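Local coordinates for iron-binding protein (Staphylococcus epidermidis, PDB 4M7O) that probably binds iron, or an iron-carrying solute, outside the cell as the substrate-capturing component of a bacterial uptake system, at residues I29-E34 with S258-R263; L39-D44 with T130-Q135; E43-V48 with K60-F65; I173-K178 with K202-E207; N193-V198 with E207-R212. One frame throughout, in Å; residues are numbered along the deposited sequence.

Contact 1 (I29-E34 with S258-R263)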
# COMPACT_ATOMS: atom_id res chain seq x y z
N ILE A 29 0.72 -12.12 2.41
CA ILE A 29 0.17 -10.81 2.06
C ILE A 29 0.41 -10.59 0.56
O ILE A 29 1.43 -11.03 0.04
CB ILE A 29 0.77 -9.68 2.97
CG1 ILE A 29 -0.16 -8.44 3.01
CG2 ILE A 29 2.18 -9.31 2.53
CD1 ILE A 29 -0.01 -7.58 4.26
N PRO A 30 -0.55 -9.98 -0.14
CA PRO A 30 -0.39 -9.94 -1.60
C PRO A 30 0.89 -9.26 -2.09
O PRO A 30 1.47 -9.79 -3.03
CB PRO A 30 -1.64 -9.19 -2.08
CG PRO A 30 -2.68 -9.49 -1.00
CD PRO A 30 -1.87 -9.44 0.28
N SER A 31 1.35 -8.18 -1.46
CA SER A 31 2.60 -7.55 -1.93
C SER A 31 3.78 -8.54 -1.93
O SER A 31 4.55 -8.60 -2.89
CB SER A 31 2.94 -6.29 -1.13
OG SER A 31 2.90 -6.54 0.26
N ASN A 32 3.90 -9.32 -0.86
CA ASN A 32 4.90 -10.40 -0.79
C ASN A 32 4.77 -11.35 -1.97
O ASN A 32 5.77 -11.69 -2.62
CB ASN A 32 4.75 -11.18 0.52
CG ASN A 32 5.36 -10.46 1.71
OD1 ASN A 32 5.92 -9.36 1.56
ND2 ASN A 32 5.26 -11.06 2.89
N THR A 33 3.55 -11.78 -2.25
CA THR A 33 3.34 -12.74 -3.34
C THR A 33 3.75 -12.14 -4.67
O THR A 33 4.39 -12.81 -5.48
CB THR A 33 1.89 -13.18 -3.41
OG1 THR A 33 1.51 -13.77 -2.16
CG2 THR A 33 1.70 -14.21 -4.53
N GLU A 34 3.42 -10.87 -4.89
CA GLU A 34 3.75 -10.23 -6.16
C GLU A 34 5.25 -10.16 -6.36
O GLU A 34 5.75 -10.38 -7.46
CB GLU A 34 3.12 -8.83 -6.24
CG GLU A 34 1.60 -8.84 -6.34
CD GLU A 34 1.03 -7.48 -6.72
OE1 GLU A 34 1.66 -6.77 -7.54
OE2 GLU A 34 -0.05 -7.13 -6.20
N SER A 258 -1.55 2.09 -2.49
CA SER A 258 -0.34 2.12 -1.68
C SER A 258 0.22 0.72 -1.43
O SER A 258 1.05 0.53 -0.54
CB SER A 258 -0.58 2.85 -0.35
OG SER A 258 -1.35 2.08 0.55
N ARG A 259 -0.23 -0.27 -2.20
CA ARG A 259 0.29 -1.62 -2.02
C ARG A 259 1.79 -1.62 -2.31
O ARG A 259 2.21 -1.29 -3.43
CB ARG A 259 -0.41 -2.63 -2.93
CG ARG A 259 0.11 -4.07 -2.75
CD ARG A 259 -0.61 -5.04 -3.66
NE ARG A 259 -2.03 -5.18 -3.33
CZ ARG A 259 -2.82 -6.12 -3.84
NH1 ARG A 259 -2.34 -7.01 -4.72
NH2 ARG A 259 -4.10 -6.19 -3.48
N PRO A 260 2.60 -1.99 -1.30
CA PRO A 260 4.06 -1.89 -1.49
C PRO A 260 4.63 -3.01 -2.35
O PRO A 260 5.51 -3.75 -1.90
CB PRO A 260 4.60 -1.98 -0.05
CG PRO A 260 3.54 -2.78 0.70
CD PRO A 260 2.24 -2.32 0.09
N GLY A 261 4.16 -3.13 -3.59
CA GLY A 261 4.65 -4.14 -4.50
C GLY A 261 5.21 -3.58 -5.80
O GLY A 261 5.42 -2.37 -5.93
N PRO A 262 5.46 -4.45 -6.77
CA PRO A 262 6.07 -4.05 -8.04
C PRO A 262 5.17 -3.16 -8.89
O PRO A 262 5.67 -2.58 -9.86
CB PRO A 262 6.28 -5.39 -8.76
CG PRO A 262 6.35 -6.40 -7.64
CD PRO A 262 5.33 -5.91 -6.67
N ARG A 263 3.88 -3.04 -8.56
CA ARG A 263 2.99 -2.20 -9.37
C ARG A 263 2.67 -0.84 -8.73
O ARG A 263 1.66 -0.22 -9.06
CB ARG A 263 1.70 -2.98 -9.72
CG ARG A 263 1.94 -4.27 -10.54
CD ARG A 263 0.64 -5.04 -10.79
NE ARG A 263 0.04 -5.51 -9.54
CZ ARG A 263 -1.26 -5.46 -9.26
NH1 ARG A 263 -2.12 -4.96 -10.15
NH2 ARG A 263 -1.71 -5.90 -8.09
O HOH W 1 2.27 -4.15 -6.64

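Contact 2 (L39-D44 with T130-Q135)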
# COMPACT_ATOMS: atom_id res chain seq x y z
N LEU A 39 10.50 -12.15 -8.74
CA LEU A 39 11.85 -12.64 -8.51
C LEU A 39 12.09 -13.97 -9.22
O LEU A 39 13.22 -14.48 -9.23
CB LEU A 39 12.14 -12.80 -7.00
CG LEU A 39 12.18 -11.48 -6.21
CD1 LEU A 39 12.63 -11.72 -4.77
CD2 LEU A 39 13.08 -10.47 -6.89
N GLY A 40 11.03 -14.52 -9.82
CA GLY A 40 11.16 -15.74 -10.62
C GLY A 40 10.91 -17.00 -9.81
O GLY A 40 11.13 -18.11 -10.28
N ILE A 41 10.42 -16.84 -8.58
CA ILE A 41 10.22 -18.01 -7.73
C ILE A 41 8.76 -18.26 -7.36
O ILE A 41 8.47 -18.86 -6.32
CB ILE A 41 11.14 -17.99 -6.46
CG1 ILE A 41 10.92 -16.73 -5.63
CG2 ILE A 41 12.61 -18.10 -6.86
CD1 ILE A 41 11.83 -16.65 -4.41
N GLY A 42 7.84 -17.83 -8.21
CA GLY A 42 6.43 -18.11 -8.00
C GLY A 42 6.13 -19.60 -7.94
O GLY A 42 5.22 -20.04 -7.22
N GLU A 43 6.91 -20.38 -8.68
CA GLU A 43 6.74 -21.83 -8.69
C GLU A 43 7.22 -22.49 -7.41
O GLU A 43 7.13 -23.72 -7.28
CB GLU A 43 7.46 -22.44 -9.90
CG GLU A 43 7.10 -21.78 -11.22
N ASP A 44 7.74 -21.71 -6.47
CA ASP A 44 8.23 -22.29 -5.22
C ASP A 44 7.25 -22.00 -4.08
O ASP A 44 7.52 -22.33 -2.92
CB ASP A 44 9.64 -21.79 -4.88
CG ASP A 44 10.66 -22.12 -5.98
OD1 ASP A 44 10.58 -23.22 -6.57
OD2 ASP A 44 11.54 -21.27 -6.25
N THR A 130 15.99 -14.88 -0.20
CA THR A 130 15.74 -16.02 -1.08
C THR A 130 16.84 -16.28 -2.09
O THR A 130 16.63 -17.02 -3.05
CB THR A 130 14.46 -15.80 -1.92
OG1 THR A 130 14.62 -14.62 -2.73
CG2 THR A 130 13.26 -15.61 -1.02
N ASP A 131 17.99 -15.64 -1.90
CA ASP A 131 19.12 -15.79 -2.83
C ASP A 131 18.69 -15.49 -4.26
O ASP A 131 19.00 -16.23 -5.19
CB ASP A 131 19.74 -17.19 -2.72
CG ASP A 131 21.12 -17.27 -3.34
OD1 ASP A 131 21.76 -16.21 -3.49
OD2 ASP A 131 21.58 -18.38 -3.66
N ARG A 132 17.95 -14.40 -4.43
CA ARG A 132 17.55 -13.94 -5.76
C ARG A 132 17.96 -12.48 -5.90
O ARG A 132 17.17 -11.66 -6.37
CB ARG A 132 16.04 -14.10 -5.93
CG ARG A 132 15.55 -15.52 -5.72
CD ARG A 132 16.01 -16.44 -6.83
NE ARG A 132 15.26 -16.18 -8.06
CZ ARG A 132 15.54 -16.73 -9.24
NH1 ARG A 132 16.55 -17.58 -9.37
NH2 ARG A 132 14.79 -16.43 -10.29
N GLU A 133 19.19 -12.18 -5.49
CA GLU A 133 19.67 -10.80 -5.40
C GLU A 133 19.72 -10.11 -6.76
O GLU A 133 19.33 -8.95 -6.90
CB GLU A 133 21.03 -10.76 -4.70
CG GLU A 133 20.98 -11.23 -3.25
CD GLU A 133 22.31 -11.07 -2.51
OE1 GLU A 133 23.32 -11.66 -2.95
OE2 GLU A 133 22.34 -10.35 -1.49
N LYS A 134 20.20 -10.83 -7.77
CA LYS A 134 20.25 -10.34 -9.14
C LYS A 134 18.86 -9.93 -9.63
O LYS A 134 18.68 -8.87 -10.21
CB LYS A 134 20.84 -11.40 -10.07
CG LYS A 134 20.74 -11.09 -11.54
N GLN A 135 17.86 -10.77 -9.35
CA GLN A 135 16.50 -10.51 -9.76
C GLN A 135 15.89 -9.33 -9.01
O GLN A 135 15.08 -8.59 -9.57
CB GLN A 135 15.63 -11.76 -9.56
CG GLN A 135 15.96 -12.95 -10.46
CD GLN A 135 17.18 -13.73 -10.01
OE1 GLN A 135 17.74 -13.48 -8.94
NE2 GLN A 135 17.61 -14.68 -10.84

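Contact 3 (E43-V48 with K60-F65)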
# COMPACT_ATOMS: atom_id res chain seq x y z
N GLU A 43 6.91 -20.38 -8.68
CA GLU A 43 6.74 -21.83 -8.69
C GLU A 43 7.22 -22.49 -7.41
O GLU A 43 7.13 -23.72 -7.28
CB GLU A 43 7.46 -22.44 -9.90
CG GLU A 43 7.10 -21.78 -11.22
N ASP A 44 7.74 -21.71 -6.47
CA ASP A 44 8.23 -22.29 -5.22
C ASP A 44 7.25 -22.00 -4.08
O ASP A 44 7.52 -22.33 -2.92
CB ASP A 44 9.64 -21.79 -4.88
CG ASP A 44 10.66 -22.12 -5.98
OD1 ASP A 44 10.58 -23.22 -6.57
OD2 ASP A 44 11.54 -21.27 -6.25
N ILE A 45 6.12 -21.40 -4.43
CA ILE A 45 5.13 -20.97 -3.46
C ILE A 45 4.06 -22.05 -3.34
O ILE A 45 3.49 -22.46 -4.36
CB ILE A 45 4.47 -19.64 -3.91
CG1 ILE A 45 5.50 -18.50 -3.91
CG2 ILE A 45 3.33 -19.26 -3.00
CD1 ILE A 45 5.00 -17.23 -4.59
N VAL A 46 3.81 -22.53 -2.12
CA VAL A 46 2.82 -23.60 -1.92
C VAL A 46 1.52 -23.07 -1.33
O VAL A 46 0.48 -23.75 -1.39
CB VAL A 46 3.35 -24.75 -1.00
CG1 VAL A 46 4.45 -25.51 -1.69
CG2 VAL A 46 3.85 -24.19 0.32
N GLY A 47 1.58 -21.87 -0.78
CA GLY A 47 0.43 -21.26 -0.14
C GLY A 47 0.43 -19.74 -0.28
O GLY A 47 1.49 -19.08 -0.27
N VAL A 48 -0.77 -19.17 -0.40
CA VAL A 48 -0.92 -17.72 -0.43
C VAL A 48 -2.07 -17.38 0.49
O VAL A 48 -2.65 -18.27 1.10
CB VAL A 48 -1.20 -17.21 -1.85
CG1 VAL A 48 0.02 -17.40 -2.73
CG2 VAL A 48 -2.40 -17.96 -2.45
N LYS A 60 -4.57 -20.68 -7.85
CA LYS A 60 -4.73 -22.04 -8.37
C LYS A 60 -3.47 -22.89 -8.14
O LYS A 60 -2.34 -22.44 -8.40
CB LYS A 60 -5.10 -22.00 -9.86
CG LYS A 60 -6.40 -21.24 -10.12
CD LYS A 60 -6.78 -21.24 -11.60
N GLY A 61 -3.68 -24.11 -7.65
CA GLY A 61 -2.56 -24.98 -7.36
C GLY A 61 -1.79 -24.54 -6.13
O GLY A 61 -0.61 -24.89 -5.97
N LYS A 62 -2.45 -23.80 -5.24
CA LYS A 62 -1.85 -23.37 -3.96
C LYS A 62 -2.82 -23.56 -2.79
O LYS A 62 -4.03 -23.55 -2.98
CB LYS A 62 -1.44 -21.88 -4.02
CG LYS A 62 -0.48 -21.53 -5.15
CD LYS A 62 0.16 -20.17 -4.94
CE LYS A 62 1.18 -19.90 -6.03
NZ LYS A 62 0.62 -20.05 -7.41
N LYS A 63 -2.27 -23.72 -1.58
CA LYS A 63 -3.07 -23.64 -0.36
C LYS A 63 -3.42 -22.17 -0.09
O LYS A 63 -2.61 -21.27 -0.32
CB LYS A 63 -2.29 -24.19 0.83
CG LYS A 63 -1.90 -25.65 0.72
CD LYS A 63 -3.11 -26.55 0.81
CE LYS A 63 -2.80 -27.93 0.25
NZ LYS A 63 -3.93 -28.86 0.49
N GLN A 64 -4.64 -21.92 0.40
CA GLN A 64 -5.07 -20.58 0.76
C GLN A 64 -5.21 -20.44 2.26
O GLN A 64 -5.85 -21.27 2.91
CB GLN A 64 -6.41 -20.28 0.12
CG GLN A 64 -6.36 -20.05 -1.37
CD GLN A 64 -7.70 -19.58 -1.88
OE1 GLN A 64 -8.23 -18.56 -1.42
NE2 GLN A 64 -8.26 -20.33 -2.83
N PHE A 65 -4.62 -19.39 2.81
CA PHE A 65 -4.67 -19.16 4.25
C PHE A 65 -5.35 -17.83 4.56
O PHE A 65 -5.13 -16.83 3.86
CB PHE A 65 -3.27 -19.18 4.83
CG PHE A 65 -2.59 -20.51 4.67
CD1 PHE A 65 -2.89 -21.56 5.52
CD2 PHE A 65 -1.68 -20.73 3.64
CE1 PHE A 65 -2.28 -22.82 5.37
CE2 PHE A 65 -1.07 -21.98 3.48
CZ PHE A 65 -1.37 -23.02 4.35

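Contact 4 (I173-K178 with K202-E207)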
# COMPACT_ATOMS: atom_id res chain seq x y z
N ILE A 173 -12.72 12.29 11.48
CA ILE A 173 -12.00 12.33 10.21
C ILE A 173 -10.51 12.22 10.49
O ILE A 173 -9.98 12.89 11.38
CB ILE A 173 -12.26 13.66 9.49
CG1 ILE A 173 -13.76 13.86 9.32
CG2 ILE A 173 -11.52 13.71 8.16
CD1 ILE A 173 -14.13 15.24 8.81
N TYR A 174 -9.83 11.39 9.71
CA TYR A 174 -8.39 11.24 9.86
C TYR A 174 -7.70 11.60 8.57
O TYR A 174 -8.18 11.28 7.48
CB TYR A 174 -8.02 9.80 10.23
CG TYR A 174 -8.18 9.48 11.71
CD1 TYR A 174 -9.44 9.35 12.28
CD2 TYR A 174 -7.08 9.30 12.53
CE1 TYR A 174 -9.60 9.04 13.66
CE2 TYR A 174 -7.22 8.97 13.90
CZ TYR A 174 -8.48 8.85 14.45
OH TYR A 174 -8.61 8.57 15.81
N THR A 175 -6.53 12.22 8.69
CA THR A 175 -5.75 12.52 7.52
C THR A 175 -4.42 11.81 7.63
O THR A 175 -4.11 11.25 8.68
CB THR A 175 -5.50 14.02 7.36
OG1 THR A 175 -4.79 14.25 6.14
CG2 THR A 175 -4.68 14.53 8.52
N ALA A 176 -3.65 11.85 6.55
CA ALA A 176 -2.31 11.30 6.54
C ALA A 176 -1.31 12.44 6.40
O ALA A 176 -1.34 13.18 5.43
CB ALA A 176 -2.16 10.32 5.39
N GLY A 177 -0.42 12.57 7.38
CA GLY A 177 0.59 13.61 7.33
C GLY A 177 1.91 13.03 6.86
O GLY A 177 1.93 12.10 6.04
N LYS A 178 3.01 13.56 7.36
CA LYS A 178 4.34 13.07 7.00
C LYS A 178 4.56 11.65 7.51
O LYS A 178 3.80 11.16 8.35
CB LYS A 178 5.42 14.00 7.54
CG LYS A 178 5.72 15.18 6.65
CD LYS A 178 6.82 16.05 7.24
CE LYS A 178 7.62 16.75 6.16
NZ LYS A 178 6.77 17.60 5.29
N LYS A 202 -3.56 11.03 11.78
CA LYS A 202 -4.08 11.81 12.91
C LYS A 202 -5.51 12.26 12.66
O LYS A 202 -5.87 12.60 11.53
CB LYS A 202 -3.19 13.04 13.16
CG LYS A 202 -1.79 12.69 13.64
CD LYS A 202 -1.84 11.83 14.91
CE LYS A 202 -0.51 11.16 15.21
NZ LYS A 202 0.55 12.14 15.55
N SER A 203 -6.33 12.26 13.70
CA SER A 203 -7.64 12.89 13.57
C SER A 203 -7.52 14.42 13.46
O SER A 203 -6.68 15.04 14.13
CB SER A 203 -8.55 12.52 14.74
OG SER A 203 -8.11 13.14 15.92
N VAL A 204 -8.36 15.01 12.62
CA VAL A 204 -8.40 16.46 12.46
C VAL A 204 -9.85 16.90 12.50
O VAL A 204 -10.74 16.17 12.07
CB VAL A 204 -7.76 16.89 11.12
CG1 VAL A 204 -6.26 16.69 11.17
CG2 VAL A 204 -8.35 16.09 9.95
N SER A 205 -10.11 18.10 13.03
CA SER A 205 -11.47 18.58 13.12
C SER A 205 -11.92 19.16 11.78
O SER A 205 -11.10 19.47 10.90
CB SER A 205 -11.55 19.68 14.17
OG SER A 205 -10.97 20.85 13.63
N LYS A 206 -13.23 19.30 11.61
CA LYS A 206 -13.77 19.88 10.39
C LYS A 206 -13.29 21.32 10.29
O LYS A 206 -12.97 21.79 9.20
CB LYS A 206 -15.30 19.87 10.41
CG LYS A 206 -15.95 18.55 10.05
CD LYS A 206 -17.47 18.74 10.02
CE LYS A 206 -18.18 17.98 11.13
NZ LYS A 206 -18.29 16.53 10.79
N GLU A 207 -13.26 22.02 11.43
CA GLU A 207 -12.84 23.43 11.44
C GLU A 207 -11.43 23.54 10.90
O GLU A 207 -11.12 24.42 10.12
CB GLU A 207 -12.89 24.01 12.86
CG GLU A 207 -14.27 24.33 13.40
O HOH W 2 -12.89 14.78 12.93

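Contact 5 (N193-V198 with E207-R212)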
# COMPACT_ATOMS: atom_id res chain seq x y z
N ASN A 193 1.04 18.46 0.86
CA ASN A 193 0.09 17.83 1.77
C ASN A 193 -0.49 18.91 2.68
O ASN A 193 0.27 19.61 3.36
CB ASN A 193 0.82 16.76 2.59
CG ASN A 193 -0.10 15.95 3.50
OD1 ASN A 193 -1.15 16.43 3.94
ND2 ASN A 193 0.32 14.73 3.82
N SER A 194 -1.81 19.08 2.68
CA SER A 194 -2.45 20.09 3.53
C SER A 194 -2.02 19.97 4.99
O SER A 194 -2.02 20.94 5.73
CB SER A 194 -3.98 19.98 3.48
OG SER A 194 -4.50 20.46 2.27
N PHE A 195 -1.67 18.76 5.40
CA PHE A 195 -1.26 18.49 6.77
C PHE A 195 0.15 17.94 6.87
O PHE A 195 0.39 16.92 7.52
CB PHE A 195 -2.28 17.56 7.44
CG PHE A 195 -3.56 18.26 7.80
CD1 PHE A 195 -3.70 18.90 9.02
CD2 PHE A 195 -4.62 18.31 6.91
CE1 PHE A 195 -4.87 19.56 9.35
CE2 PHE A 195 -5.80 18.97 7.23
CZ PHE A 195 -5.93 19.59 8.45
N ASP A 196 1.09 18.63 6.24
CA ASP A 196 2.50 18.24 6.30
C ASP A 196 3.09 18.54 7.67
O ASP A 196 4.21 18.11 7.97
CB ASP A 196 3.32 18.89 5.18
CG ASP A 196 3.27 20.42 5.22
OD1 ASP A 196 2.80 21.00 6.23
OD2 ASP A 196 3.72 21.05 4.24
N ASP A 197 2.33 19.27 8.49
CA ASP A 197 2.75 19.60 9.85
C ASP A 197 2.49 18.49 10.88
O ASP A 197 2.95 18.58 12.01
CB ASP A 197 2.11 20.92 10.32
CG ASP A 197 0.58 20.86 10.35
OD1 ASP A 197 -0.02 20.19 9.49
OD2 ASP A 197 -0.02 21.52 11.22
N VAL A 198 1.77 17.44 10.48
CA VAL A 198 1.53 16.31 11.38
C VAL A 198 2.23 15.05 10.87
O VAL A 198 2.63 14.98 9.71
CB VAL A 198 0.03 16.03 11.59
CG1 VAL A 198 -0.71 17.31 11.95
CG2 VAL A 198 -0.58 15.41 10.34
N GLU A 207 -13.26 22.02 11.43
CA GLU A 207 -12.84 23.43 11.44
C GLU A 207 -11.43 23.54 10.90
O GLU A 207 -11.12 24.42 10.12
CB GLU A 207 -12.89 24.01 12.86
CG GLU A 207 -14.27 24.33 13.40
N SER A 208 -10.59 22.60 11.34
CA SER A 208 -9.18 22.56 10.95
C SER A 208 -8.97 22.36 9.45
O SER A 208 -8.14 23.04 8.84
CB SER A 208 -8.49 21.43 11.73
OG SER A 208 -7.09 21.61 11.77
N ILE A 209 -9.72 21.43 8.86
CA ILE A 209 -9.66 21.21 7.41
C ILE A 209 -10.12 22.46 6.65
O ILE A 209 -9.48 22.87 5.68
CB ILE A 209 -10.53 20.00 6.99
CG1 ILE A 209 -10.11 18.74 7.77
CG2 ILE A 209 -10.41 19.73 5.50
CD1 ILE A 209 -11.14 17.62 7.73
N ILE A 210 -11.23 23.06 7.09
CA ILE A 210 -11.76 24.25 6.42
C ILE A 210 -10.73 25.37 6.42
O ILE A 210 -10.53 26.03 5.41
CB ILE A 210 -13.07 24.73 7.08
CG1 ILE A 210 -14.22 23.80 6.70
CG2 ILE A 210 -13.40 26.18 6.69
CD1 ILE A 210 -15.42 23.91 7.63
N LYS A 211 -10.05 25.55 7.55
CA LYS A 211 -9.04 26.60 7.66
C LYS A 211 -7.84 26.35 6.74
O LYS A 211 -7.31 27.29 6.16
CB LYS A 211 -8.58 26.74 9.11
CG LYS A 211 -7.79 27.99 9.40
CD LYS A 211 -7.40 28.02 10.86
CE LYS A 211 -6.97 29.40 11.29
NZ LYS A 211 -7.27 29.61 12.74
N ARG A 212 -7.43 25.08 6.61
CA ARG A 212 -6.31 24.73 5.73
C ARG A 212 -6.67 24.95 4.27
O ARG A 212 -5.78 25.11 3.42
CB ARG A 212 -5.90 23.26 5.92
CG ARG A 212 -5.32 22.94 7.27
CD ARG A 212 -4.02 23.69 7.52
NE ARG A 212 -3.57 23.51 8.90
CZ ARG A 212 -2.65 22.63 9.28
NH1 ARG A 212 -2.31 22.54 10.56
NH2 ARG A 212 -2.06 21.85 8.39

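Contact 1 (I29-E34 with S258-R263)
The N-terminal turn of the helix that begins at Pro30 lies against an irregular turn at 258-263, its backbone nearest where the CA atoms of Ser31 and Gly261 stand 4.7 Å apart. One turn further on, Glu34 is the hub. Arg263 grips its carboxylate side-on: NE donates to Glu34 OE1 and NH2 to Glu34 OE2, at 2.9 and 2.8 Å, both bonds nearly straight. The carboxylate oxygens lie in the guanidinium plane, yet the donors meet them from above the carboxylate plane, the two planes being 42° apart. A third bond, from Arg259 NH1, reaches Glu34 OE2 at 2.7 Å nearly along its C-O axis. Arg259 gets there with CG anti to the backbone N (chi1 -179°) and a bend at chi3, and CB of Pro30 packs over one face of its guanidinium 3.5 Å from NH1. A water bridges Glu34 OE1 and the backbone N of Arg263. With two arginines and a water on one carboxylate, the charged form of Glu34 is probably favoured. Proline suits the first turn of a helix, where its missing N-H costs nothing, and small Ser31 lets the turn come near, its CB 3.7 Å from Pro260 O. Gly261 follows Pro260, the centre of an inverse gamma turn, and Pro262 CD rests on Glu34 CB. Arg259 also pairs with Asp53 and Glu256, and Arg263 has a cation-pi contact with Tyr54. This partly buried salt-bridge network joins the amino-terminal lobe of a periplasmic binding protein to the loop before its last helix.

Contact 2 (L39-D44 with T130-Q135)
Arg132 reaches across to the backbone carbonyl of Leu39 and holds it side-on with two nitrogens. NH2 donates to Leu39 O at 2.7 Å, in the carbonyl plane, and NE donates to the same oxygen at 2.9 Å, tilted 29° from that plane; neither bond is straight, since one atom serves both. Bends at chi2 and chi3 (-69° and -73°) curl the arginine chain back so that the NE/NH2 edge of the guanidinium faces this oxygen. Over one face of the guanidinium comes CG2 of Ile41, 3.5 Å from Arg132 NE, the two side chains running antiparallel alongside one another. The carbonyl so gripped belongs to a helix end: helix 30-38 closes in a Schellman motif at Gly40, whose positive phi suits glycine, and whose lack of a side chain lets NH2 of Arg132 come within 3.7 Å of its CA. The other branch of Ile41 turns to Thr130, CD1 lying 3.7 Å from Thr130 CB. Thr130 OG1 is itself bonded to the carbonyl of Ile126, one turn back in helix 116-129. Leu39 sends CD2 against Gln135, 3.9 Å from its CB, and also packs on Ile126, Ala136 and Leu139, apolar neighbours that suit a leucine wedged between helices 116-129 and 133-152.

Contact 3 (E43-V48 with K60-F65)
Between Val46 and Phe65 the two strands are drawn together by three backbone hydrogen bonds of 2.8 Å: Lys63 N to Val46 O, Val48 N to Lys63 O, and Phe65 N to Val48 O. Gly47 sits where packing is tightest. Its CA comes 3.0 Å from Lys63 O in a CA-H...O contact, while the edge of the Phe65 ring meets the same CA through CE2 at 4.0 Å; a side chain here would run into that ring. On the other side, the aliphatic part of Lys62 crosses two branched residues, its CD 3.5 Å from Val48 CG1 and its CE 3.8 Å from Ile45 CG2. Lysine suits this border place, because its chain stays extended over the hydrophobic pair (chi2 -165°, chi3 176°) and then bends at chi4, carrying NZ to the hydroxyl of Tyr37 and the carbonyl of Val58. The outer side is looser: Lys63 brings CB and CG near Val46 O, the rest of its chain turning outward, and Gln64 is exposed and contributes little. Strand 63-65 is the short outermost strand beside 45-49 in the five-stranded parallel sheet, of order 3-2-1-4-5, in the amino-terminal alpha/beta lobe of this periplasmic binding protein.

Contact 4 (I173-K178 with K202-E207)
Ile173 and Val204 bury most here, with Thr175 close behind, and they meet along the border of a short antiparallel pair. Ile173 and Val204 are tied through the backbone, Val204 N donating to Ile173 O at 2.9 Å, and a water extends the pairing by accepting from Ile173 N and donating to Val204 O. Their side chains touch lightly, CG2 to CG2 at 4.3 Å, and Ile173 sends CD1 on to the aliphatic part of Lys206, crossing it at about a right angle, 4.0 Å from its CG. Thr175 turns its methyl inward: with OG1 anti to the backbone N (chi1 -176°), CG2 lands 3.8 Å from Val204 CG1, while OG1 is hydrogen-bonded to the carbonyl oxygen of Met165. Branched residues suit such strand positions, and threonine serves a hydrophobic neighbour and a polar one. Two further bonds pair Thr175 with Lys202: Thr175 N to Lys202 O, and Lys202 N to Thr175 O, the longer at 3.2 Å. On the opposite face of the sheet Tyr174 and Ser203 form the non-hydrogen-bonded pair. CB of Ser203 stands almost over the centre of the tyrosine ring, 3.8 Å from the centroid and 13° off the normal, a CH-pi contact that the short serine side chain permits; Ser203 N also lies over this face, 3.3 Å from Tyr174 CD2. Strand 174-176 lies between 162-168 and 201-203, antiparallel to both, in the mixed sheet of the carboxy-terminal lobe. Phe164 of strand 162-168 and Ile209 of helix 206-212 pack on Ile173, and that helix begins after Ser205, its N-cap.

Contact 5 (N193-V198 with E207-R212)
The guanidinium of Arg212 stacks on the Phe195 ring, centres 4.4 Å apart and planes at 26°, while its edge meets Ser194 O and the carboxylate of Asp197. CE1 of Phe195 sits over the middle of the guanidinium, and the ring's own edge is met by Ser208 OG. A guanidinium-on-ring stack combined with an end-on salt bridge, this fastens helix 206-212 to the loop between strands 192-193 and 201-203 of the carboxy-terminal lobe. Arginine suits the place because it can stack by its face while its NH groups donate round the edge. At the last turn of the helix, chi1 of -66° sets Arg212 CG beside the backbone N and 3.6 Å from Phe195 CZ, and a bend at chi2 turns the chain toward the loop. Phe195 offers a flat, apolar surface; its CZ also touches Ile209 CG1, and the ring packs on Val204. An Asx turn, Asn193 OD1 accepting from Phe195 N, shapes the loop with a type I turn from Phe195 to Val198 that presents Asp197. Arg212 NH2 bonds both Ser194 O at 2.8 Å and Asp197 OD1 at 2.9 Å; Arg212 NH1 meets Asp197 OD2 at 2.6 Å from the syn side, 29° out of the carboxylate plane.

The contacts divide between two lobes. Contacts 2 and 3 share Glu43 and Asp44, their centres about 15 Å apart, and touch where Gly42 O nears Lys62 CE. Contacts 4 and 5 share Glu207 and helix 206-212, with centres about 7 Å apart; Lys178 N and Val198 O probably hydrogen-bond between them, as do Asn193 ND2 and Ala176 O. About 40 Å separates the centres of contacts 2 and 4, on opposite sides of the chain's centre. Contact 1 lies nearest that centre, about 7 Å away, and encloses the other four in sequence; it meets contact 3 where Thr33 packs on Val48. No ligand locates the binding site, which in such proteins typically lies between the lobes.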